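Local coordinates for N-ACETYLMURAMOYL-L-ALANINE AMIDASE CwlV (Paenibacillus polymyxa, PDB 1JWQ), which probably cleaves the amide bond between N-acetylmuramic acid and L-alanine in cell-wall peptidoglycan, acting through this zinc-binding catalytic domain, at residues Ala8-Lys13 and Ser78-Ser83. Sequence-based numbering, arbitrary orientation.
Sequences AGHGAK and SIHANS. With ZN (zinc ion), chain B.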
loop_
_atom_site.group_PDB
_atom_site.type_symbol
_atom_site.label_atom_id
_atom_site.label_comp_id
_atom_site.label_asym_id
_atom_site.label_seq_id
_atom_site.Cartn_x
_atom_site.Cartn_y
_atom_site.Cartn_z
ATOM N N ALA A 8 -4.454 -1.094 4.879
ATOM C CA ALA A 8 -3.296 -0.636 5.641
ATOM C C ALA A 8 -2.825 -1.858 6.409
ATOM O O ALA A 8 -3.505 -2.324 7.318
ATOM C CB ALA A 8 -3.703 0.471 6.611
ATOM N N GLY A 9 -1.663 -2.381 6.035
ATOM C CA GLY A 9 -1.150 -3.568 6.684
ATOM C C GLY A 9 -1.023 -3.503 8.192
ATOM O O GLY A 9 -0.754 -2.444 8.765
ATOM N N HIS A 10 -1.241 -4.648 8.829
ATOM C CA HIS A 10 -1.111 -4.787 10.274
ATOM C C HIS A 10 -2.119 -3.961 11.065
ATOM O O HIS A 10 -3.161 -3.574 10.541
ATOM C CB HIS A 10 0.318 -4.423 10.662
ATOM C CG HIS A 10 1.342 -5.036 9.759
ATOM N ND1 HIS A 10 1.564 -6.396 9.710
ATOM C CD2 HIS A 10 2.117 -4.492 8.791
ATOM C CE1 HIS A 10 2.429 -6.662 8.746
ATOM N NE2 HIS A 10 2.778 -5.526 8.173
ATOM N N GLY A 11 -1.812 -3.714 12.334
ATOM C CA GLY A 11 -2.715 -2.932 13.156
ATOM C C GLY A 11 -2.911 -3.496 14.547
ATOM O O GLY A 11 -2.857 -4.710 14.753
ATOM N N ALA A 12 -3.139 -2.601 15.501
ATOM C CA ALA A 12 -3.354 -2.982 16.890
ATOM C C ALA A 12 -2.177 -3.799 17.411
ATOM O O ALA A 12 -1.033 -3.347 17.360
ATOM C CB ALA A 12 -4.655 -3.771 17.017
ATOM N N LYS A 13 -2.452 -5.003 17.902
ATOM C CA LYS A 13 -1.400 -5.854 18.440
ATOM C C LYS A 13 -0.304 -6.154 17.424
ATOM O O LYS A 13 0.824 -6.456 17.804
ATOM C CB LYS A 13 -1.989 -7.158 18.990
ATOM C CG LYS A 13 -2.759 -7.997 17.983
ATOM C CD LYS A 13 -3.336 -9.233 18.659
ATOM C CE LYS A 13 -4.081 -10.113 17.670
ATOM N NZ LYS A 13 -4.669 -11.313 18.326
ATOM N N SER A 78 -2.701 -3.090 -0.905
ATOM C CA SER A 78 -2.272 -3.237 0.477
ATOM C C SER A 78 -1.012 -2.393 0.623
ATOM O O SER A 78 -0.090 -2.501 -0.184
ATOM C CB SER A 78 -1.982 -4.703 0.798
ATOM O OG SER A 78 -1.746 -4.863 2.186
ATOM N N ILE A 79 -0.993 -1.532 1.637
ATOM C CA ILE A 79 0.135 -0.645 1.870
ATOM C C ILE A 79 0.963 -1.103 3.063
ATOM O O ILE A 79 0.439 -1.332 4.153
ATOM C CB ILE A 79 -0.345 0.803 2.095
ATOM C CG1 ILE A 79 -1.125 1.285 0.865
ATOM C CG2 ILE A 79 0.850 1.709 2.342
ATOM C CD1 ILE A 79 -1.693 2.697 1.007
ATOM N N HIS A 80 2.260 -1.239 2.828
ATOM C CA HIS A 80 3.195 -1.708 3.839
ATOM C C HIS A 80 4.511 -0.939 3.803
ATOM O O HIS A 80 4.757 -0.133 2.908
ATOM C CB HIS A 80 3.501 -3.191 3.600
ATOM C CG HIS A 80 2.357 -4.105 3.905
ATOM N ND1 HIS A 80 2.304 -4.871 5.048
ATOM C CD2 HIS A 80 1.226 -4.381 3.212
ATOM C CE1 HIS A 80 1.192 -5.582 5.049
ATOM N NE2 HIS A 80 0.519 -5.304 3.946
ATOM N N ALA A 81 5.346 -1.204 4.804
ATOM C CA ALA A 81 6.678 -0.618 4.911
ATOM C C ALA A 81 7.545 -1.852 5.146
ATOM O O ALA A 81 7.142 -2.771 5.866
ATOM C CB ALA A 81 6.766 0.339 6.091
ATOM N N ASN A 82 8.726 -1.864 4.539
ATOM C CA ASN A 82 9.634 -3.003 4.599
ATOM C C ASN A 82 10.646 -2.993 5.746
ATOM O O ASN A 82 10.811 -1.997 6.449
ATOM C CB ASN A 82 10.380 -3.082 3.263
ATOM C CG ASN A 82 10.499 -4.495 2.732
ATOM O OD1 ASN A 82 10.646 -4.697 1.525
ATOM N ND2 ASN A 82 10.448 -5.477 3.620
ATOM N N SER A 83 11.323 -4.122 5.920
ATOM C CA SER A 83 12.338 -4.253 6.953
ATOM C C SER A 83 13.330 -5.316 6.523
ATOM O O SER A 83 12.953 -6.320 5.913
ATOM C CB SER A 83 11.711 -4.645 8.290
ATOM O OG SER A 83 12.665 -4.534 9.331
HETATM ZN ZN ZN B . 3.942 -5.185 6.443
HETATM O O HOH W 1 5.711 -5.303 5.471
HETATM O O HOH W 2 3.964 -7.398 6.014
#
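With CG beside the backbone N and anti to the carbonyl carbon in both residues (chi1 -45° in H10, -70° in H80), the imidazoles of H10 and H80 swing toward each other and meet at one zinc ion. H10 binds the metal through NE2 at 2.1 Å, whereas H80 uses ND1, the nitrogen next to CG, 2.2 Å from the zinc. The ring planes stand at 89°, and the 3.2 Å between H10 NE2 and H80 ND1 reflects shared coordination, not a hydrogen bond. E26 supplies the third protein ligand and two waters complete the shell; one, 2.0 Å from the zinc, also donates to A81 O. Second-shell carboxylate D14 takes a hydrogen bond from H10 ND1, which should fix that ring's rotation and may make it a stronger donor to the metal. H80 NE2 makes a weak, bent bond to S78 OG, itself held by D7. G9 lays its CA over one face of the H80 ring, 3.8 Å from the centroid, a CH-pi contact. Its backbone N donates to I79 O (3.0 Å), continuing the parallel pairing of A8 with I79 just as the first chain leaves the sheet. The zinc site thus forms at the C-terminal ends of neighbouring parallel strands 2-8 and 75-82, as is common in open alpha-beta-alpha folds; helix 26-42 brings E26 at its start and packs against A8 and H10, while strand 138-145 flanks H80 through L140 and E142.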